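Local coordinates for protein hypothetical oxidoreductase YDHF (Escherichia coli, PDB 1OG6) that binds NADPH and probably acts as an oxidoreductase of the aldo/keto reductase family, at residues C[92-95]-C[96-100]; C[103-106]-C[107-110]. One frame throughout, in Å; residues are numbered along the deposited sequence.

Interaction 1 (C[92-95]-C[96-100])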
ATOM      1  N   GLU C  92      12.108  -8.107 -34.807  1.00 56.69           N
ATOM      2  CA  GLU C  92      11.776  -9.495 -35.109  1.00 58.32           C
ATOM      3  C   GLU C  92      11.967 -10.453 -33.938  1.00 57.39           C
ATOM      4  O   GLU C  92      11.200 -11.399 -33.782  1.00 57.95           O
ATOM      5  CB  GLU C  92      12.606  -9.982 -36.297  1.00 61.35           C
ATOM      6  CG  GLU C  92      14.097  -9.817 -36.088  1.00 67.48           C
ATOM      7  CD  GLU C  92      14.920 -10.555 -37.121  1.00 70.80           C
ATOM      8  OE1 GLU C  92      14.734 -10.291 -38.334  1.00 72.53           O
ATOM      9  OE2 GLU C  92      15.754 -11.397 -36.710  1.00 72.39           O
ATOM     10  N   GLU C  93      12.988 -10.220 -33.122  1.00 55.77           N
ATOM     11  CA  GLU C  93      13.242 -11.090 -31.980  1.00 54.49           C
ATOM     12  C   GLU C  93      12.021 -11.152 -31.061  1.00 54.21           C
ATOM     13  O   GLU C  93      11.554 -12.232 -30.692  1.00 54.55           O
ATOM     14  CB  GLU C  93      14.432 -10.574 -31.172  1.00 54.70           C
ATOM     15  CG  GLU C  93      15.631 -10.144 -31.989  1.00 54.73           C
ATOM     16  CD  GLU C  93      15.818  -8.642 -31.983  1.00 54.93           C
ATOM     17  OE1 GLU C  93      15.009  -7.938 -32.626  1.00 55.27           O
ATOM     18  OE2 GLU C  93      16.771  -8.167 -31.325  1.00 54.26           O
ATOM     19  N   ASN C  94      11.514  -9.977 -30.698  1.00 52.88           N
ATOM     20  CA  ASN C  94      10.365  -9.854 -29.811  1.00 51.00           C
ATOM     21  C   ASN C  94       9.062 -10.208 -30.512  1.00 50.70           C
ATOM     22  O   ASN C  94       8.423  -9.349 -31.125  1.00 50.72           O
ATOM     23  CB  ASN C  94      10.286  -8.428 -29.278  1.00 49.37           C
ATOM     24  CG  ASN C  94      11.649  -7.844 -29.005  1.00 48.32           C
ATOM     25  OD1 ASN C  94      12.457  -8.432 -28.290  1.00 46.97           O
ATOM     26  ND2 ASN C  94      11.917  -6.682 -29.580  1.00 47.49           N
ATOM     27  N   VAL C  95       8.673 -11.476 -30.414  1.00 49.99           N
ATOM     28  CA  VAL C  95       7.442 -11.951 -31.036  1.00 48.59           C
ATOM     29  C   VAL C  95       6.240 -11.514 -30.197  1.00 48.65           C
ATOM     30  O   VAL C  95       5.092 -11.723 -30.585  1.00 48.24           O
ATOM     31  CB  VAL C  95       7.445 -13.501 -31.168  1.00 47.17           C
ATOM     32  CG1 VAL C  95       8.849 -13.990 -31.470  1.00 45.32           C
ATOM     33  CG2 VAL C  95       6.922 -14.146 -29.906  1.00 46.90           C
ATOM     34  N   ILE C  96       6.526 -10.903 -29.049  1.00 48.83           N
ATOM     35  CA  ILE C  96       5.496 -10.436 -28.125  1.00 49.45           C
ATOM     36  C   ILE C  96       6.009  -9.245 -27.314  1.00 49.65           C
ATOM     37  O   ILE C  96       7.214  -9.112 -27.085  1.00 49.52           O
ATOM     38  CB  ILE C  96       5.075 -11.567 -27.136  1.00 49.80           C
ATOM     39  CG1 ILE C  96       3.852 -11.134 -26.326  1.00 49.18           C
ATOM     40  CG2 ILE C  96       6.228 -11.900 -26.189  1.00 49.59           C
ATOM     41  CD1 ILE C  96       3.235 -12.248 -25.500  1.00 48.50           C
ATOM     42  N   GLY C  97       5.090  -8.383 -26.886  1.00 49.05           N
ATOM     43  CA  GLY C  97       5.471  -7.223 -26.100  1.00 47.85           C
ATOM     44  C   GLY C  97       5.825  -7.626 -24.682  1.00 46.91           C
ATOM     45  O   GLY C  97       5.027  -8.267 -23.995  1.00 46.69           O
ATOM     46  N   HIS C  98       7.023  -7.251 -24.244  1.00 46.24           N
ATOM     47  CA  HIS C  98       7.483  -7.593 -22.904  1.00 45.15           C
ATOM     48  C   HIS C  98       8.501  -6.597 -22.349  1.00 45.69           C
ATOM     49  O   HIS C  98       8.603  -5.462 -22.826  1.00 45.72           O
ATOM     50  CB  HIS C  98       8.081  -9.006 -22.905  1.00 42.94           C
ATOM     51  CG  HIS C  98       9.191  -9.193 -23.890  1.00 41.09           C
ATOM     52  ND1 HIS C  98       9.006  -9.075 -25.251  1.00 40.27           N
ATOM     53  CD2 HIS C  98      10.503  -9.472 -23.713  1.00 39.80           C
ATOM     54  CE1 HIS C  98      10.155  -9.271 -25.867  1.00 38.46           C
ATOM     55  NE2 HIS C  98      11.080  -9.515 -24.957  1.00 37.94           N
ATOM     56  N   TYR C  99       9.249  -7.038 -21.337  1.00 45.45           N
ATOM     57  CA  TYR C  99      10.258  -6.209 -20.683  1.00 44.62           C
ATOM     58  C   TYR C  99      11.631  -6.886 -20.646  1.00 45.63           C
ATOM     59  O   TYR C  99      11.729  -8.115 -20.620  1.00 45.70           O
ATOM     60  CB  TYR C  99       9.849  -5.919 -19.237  1.00 42.61           C
ATOM     61  CG  TYR C  99       8.484  -5.302 -19.041  1.00 40.44           C
ATOM     62  CD1 TYR C  99       8.083  -4.193 -19.779  1.00 40.13           C
ATOM     63  CD2 TYR C  99       7.633  -5.765 -18.039  1.00 38.93           C
ATOM     64  CE1 TYR C  99       6.875  -3.555 -19.520  1.00 38.71           C
ATOM     65  CE2 TYR C  99       6.427  -5.135 -17.772  1.00 38.51           C
ATOM     66  CZ  TYR C  99       6.056  -4.029 -18.513  1.00 38.34           C
ATOM     67  OH  TYR C  99       4.880  -3.377 -18.231  1.00 38.37           O
ATOM     68  N   ILE C 100      12.688  -6.074 -20.631  1.00 46.42           N
ATOM     69  CA  ILE C 100      14.055  -6.587 -20.549  1.00 47.26           C
ATOM     70  C   ILE C 100      14.923  -5.721 -19.620  1.00 47.85           C
ATOM     71  O   ILE C 100      15.747  -4.921 -20.067  1.00 46.04           O
ATOM     72  CB  ILE C 100      14.726  -6.667 -21.931  1.00 47.06           C
ATOM     73  CG1 ILE C 100      13.762  -7.287 -22.939  1.00 46.83           C
ATOM     74  CG2 ILE C 100      15.981  -7.537 -21.843  1.00 45.62           C
ATOM     75  CD1 ILE C 100      14.222  -7.167 -24.368  1.00 47.82           C
TER
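Asn94 and His98 meet across a bend in the chain, their side chains at about a right angle. The amide comes to the rim of the imidazole: Asn94 OD1 lies 3.4 Å from His98 CE1, near the ring plane, and Asn94 CB sits at the same edge, 3.5 Å from His98 CE1. Amide and ring planes stand 64° apart, so they do not stack. His98 CG lies between its own backbone N and carbonyl carbon (chi1 56°), and this swings the ring back toward the preceding residues, edge first. There His98 ND1 donates to Ile96 O at 2.6 Å, with the acceptor close to the ring plane. With an alanine here, Ile96 O would probably lose this donor and a gap would open beside the Asn94 amide. The amide has its own tie, since Asn94 ND2 donates to Thr88 O just beyond strand 79-87. At the bend itself Val95 CG2 and Ile96 CB touch at 4.2 Å. Gln283 of the second subunit packs on Ile96 and His98, donates through NE2 to Glu93 O and accepts a weak bond from Val95 N. As the donor, His98 ND1 carries a hydrogen, and its bond helps fix the ring's rotation while the Asn94 oxygen meets a C-H edge.

Interaction 2 (C[103-106]-C[107-110])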
ATOM      1  N   ARG C 103      20.499  -6.973 -16.741  1.00 49.35           N
ATOM      2  CA  ARG C 103      21.710  -6.175 -16.584  1.00 48.53           C
ATOM      3  C   ARG C 103      22.359  -5.764 -17.900  1.00 47.74           C
ATOM      4  O   ARG C 103      22.469  -4.579 -18.204  1.00 47.14           O
ATOM      5  CB  ARG C 103      22.731  -6.934 -15.727  1.00 49.49           C
ATOM      6  CG  ARG C 103      24.093  -6.246 -15.586  1.00 49.83           C
ATOM      7  CD  ARG C 103      24.997  -6.566 -16.767  1.00 51.07           C
ATOM      8  NE  ARG C 103      26.235  -5.790 -16.782  0.39 51.71           N
ATOM      9  CZ  ARG C 103      27.145  -5.799 -15.815  0.92 52.06           C
ATOM     10  NH1 ARG C 103      26.966  -6.545 -14.732  0.59 52.47           N
ATOM     11  NH2 ARG C 103      28.242  -5.064 -15.935  1.00 51.25           N
ATOM     12  N   ASP C 104      22.796  -6.747 -18.675  1.00 47.53           N
ATOM     13  CA  ASP C 104      23.450  -6.490 -19.949  1.00 46.65           C
ATOM     14  C   ASP C 104      22.596  -5.751 -20.967  1.00 44.89           C
ATOM     15  O   ASP C 104      23.116  -5.002 -21.789  1.00 45.40           O
ATOM     16  CB  ASP C 104      23.943  -7.800 -20.563  1.00 48.63           C
ATOM     17  CG  ASP C 104      25.330  -8.181 -20.087  1.00 50.63           C
ATOM     18  OD1 ASP C 104      25.517  -8.363 -18.868  1.00 51.35           O
ATOM     19  OD2 ASP C 104      26.238  -8.298 -20.936  1.00 52.05           O
ATOM     20  N   HIS C 105      21.288  -5.957 -20.932  1.00 42.31           N
ATOM     21  CA  HIS C 105      20.444  -5.279 -21.892  1.00 39.72           C
ATOM     22  C   HIS C 105      20.426  -3.779 -21.665  1.00 38.61           C
ATOM     23  O   HIS C 105      20.506  -3.000 -22.611  1.00 39.50           O
ATOM     24  CB  HIS C 105      19.023  -5.808 -21.845  1.00 39.26           C
ATOM     25  CG  HIS C 105      18.081  -5.012 -22.682  1.00 39.38           C
ATOM     26  ND1 HIS C 105      17.613  -3.776 -22.295  1.00 39.55           N
ATOM     27  CD2 HIS C 105      17.576  -5.236 -23.916  1.00 38.91           C
ATOM     28  CE1 HIS C 105      16.860  -3.271 -23.254  1.00 39.12           C
ATOM     29  NE2 HIS C 105      16.822  -4.137 -24.250  1.00 40.20           N
ATOM     30  N   ILE C 106      20.311  -3.370 -20.410  1.00 36.76           N
ATOM     31  CA  ILE C 106      20.296  -1.948 -20.089  1.00 35.40           C
ATOM     32  C   ILE C 106      21.582  -1.304 -20.612  1.00 35.32           C
ATOM     33  O   ILE C 106      21.532  -0.437 -21.485  1.00 36.02           O
ATOM     34  CB  ILE C 106      20.176  -1.713 -18.557  1.00 34.11           C
ATOM     35  CG1 ILE C 106      18.845  -2.264 -18.053  1.00 31.37           C
ATOM     36  CG2 ILE C 106      20.273  -0.233 -18.238  1.00 32.44           C
ATOM     37  CD1 ILE C 106      18.760  -2.352 -16.561  1.00 28.86           C
ATOM     38  N   ILE C 107      22.728  -1.741 -20.092  1.00 33.89           N
ATOM     39  CA  ILE C 107      24.015  -1.195 -20.511  1.00 32.86           C
ATOM     40  C   ILE C 107      24.133  -1.206 -22.033  1.00 33.87           C
ATOM     41  O   ILE C 107      24.899  -0.445 -22.617  1.00 33.99           O
ATOM     42  CB  ILE C 107      25.187  -2.001 -19.927  1.00 31.25           C
ATOM     43  CG1 ILE C 107      25.083  -2.062 -18.409  1.00 30.20           C
ATOM     44  CG2 ILE C 107      26.492  -1.342 -20.287  1.00 31.24           C
ATOM     45  CD1 ILE C 107      26.253  -2.754 -17.761  1.00 29.14           C
ATOM     46  N   LYS C 108      23.372  -2.077 -22.677  1.00 34.84           N
ATOM     47  CA  LYS C 108      23.410  -2.155 -24.122  1.00 35.98           C
ATOM     48  C   LYS C 108      22.602  -0.979 -24.662  1.00 37.17           C
ATOM     49  O   LYS C 108      23.087  -0.220 -25.510  1.00 36.86           O
ATOM     50  CB  LYS C 108      22.801  -3.478 -24.589  1.00 36.95           C
ATOM     51  CG  LYS C 108      23.037  -3.791 -26.054  1.00 39.90           C
ATOM     52  CD  LYS C 108      21.952  -4.716 -26.603  1.00 43.71           C
ATOM     53  CE  LYS C 108      20.584  -4.017 -26.633  1.00 45.39           C
ATOM     54  NZ  LYS C 108      19.484  -4.849 -27.226  1.00 46.08           N
ATOM     55  N   SER C 109      21.379  -0.828 -24.143  1.00 37.45           N
ATOM     56  CA  SER C 109      20.442   0.234 -24.535  1.00 37.14           C
ATOM     57  C   SER C 109      20.907   1.651 -24.210  1.00 37.14           C
ATOM     58  O   SER C 109      20.633   2.592 -24.959  1.00 35.93           O
ATOM     59  CB  SER C 109      19.085   0.003 -23.871  1.00 36.27           C
ATOM     60  OG  SER C 109      18.465  -1.164 -24.373  1.00 38.07           O
ATOM     61  N   ALA C 110      21.591   1.798 -23.078  1.00 37.21           N
ATOM     62  CA  ALA C 110      22.099   3.092 -22.642  1.00 36.37           C
ATOM     63  C   ALA C 110      23.164   3.581 -23.600  1.00 36.62           C
ATOM     64  O   ALA C 110      23.080   4.689 -24.113  1.00 38.60           O
ATOM     65  CB  ALA C 110      22.679   2.983 -21.242  1.00 35.15           C
TER
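Ser109 and His105 sit one turn apart, and the carbonyl of His105 takes one sound bond, from Ser109 N, and perhaps two weak ones. Ser109 N reaches His105 O at 2.8 Å, with an N-H...O angle of 162°. Ser109 OG adds a weak bond to the same oxygen; its position is less sure, so little should rest on it. Lys108 N also points weakly at His105 O as well as at Asp104 O, but that nitrogen too is uncertainly placed. The next carbonyl is served more simply: Ala110 N donates to Ile106 O at 2.7 Å, nearly in line with the C=O bond. At the start of the segment Ile107 N makes a long, weak bond of 3.4 Å to Arg103 O. The bonds from Ile107 N, Ser109 N and Ala110 N follow the i to i+4 pattern of an alpha helix, here the opening turns of helix 103-116, one of the outer helices of the TIM barrel. Its inward side, with Ile106 and Ala110, packs on strand 122-127, while Ile107 turns to helix 136-147. Arg103 NE forms a salt bridge with Asp104 OD1 at 3.4 Å. The arginine chain bends at chi2 (-84°), which brings the guanidinium to the end of Ile107, whose CD1 meets the group obliquely. Further round, the Lys108 chain bends at chi3 and sets NZ 3.8 Å from His105 CD2. Outside these turns, Asp102 OD2 accepts a weak bond from His105 N, and Ser109 O accepts a hydrogen bond from Ser113 OG.

Overall arrangement
Following the chain from the N terminus, strand 79-87 runs into the loop where interaction 1 lies, and the loop turns back into the short strand 98-99, which pairs antiparallel with 79-87. Interaction 1 is complete before interaction 2 begins, so the two stand in series and neither encloses nor crosses the other. Between them only a short link separates the strand from helix 103-116, whose first turns hold interaction 2. The two centres are about 15 Å apart, yet they touch where Ile100 O packs against His105 ND1 at 3.1 Å. That touch sets the loop at the subunit interface against a helix of the barrel's outer layer, which no other chain of the assembly touches at 103-110.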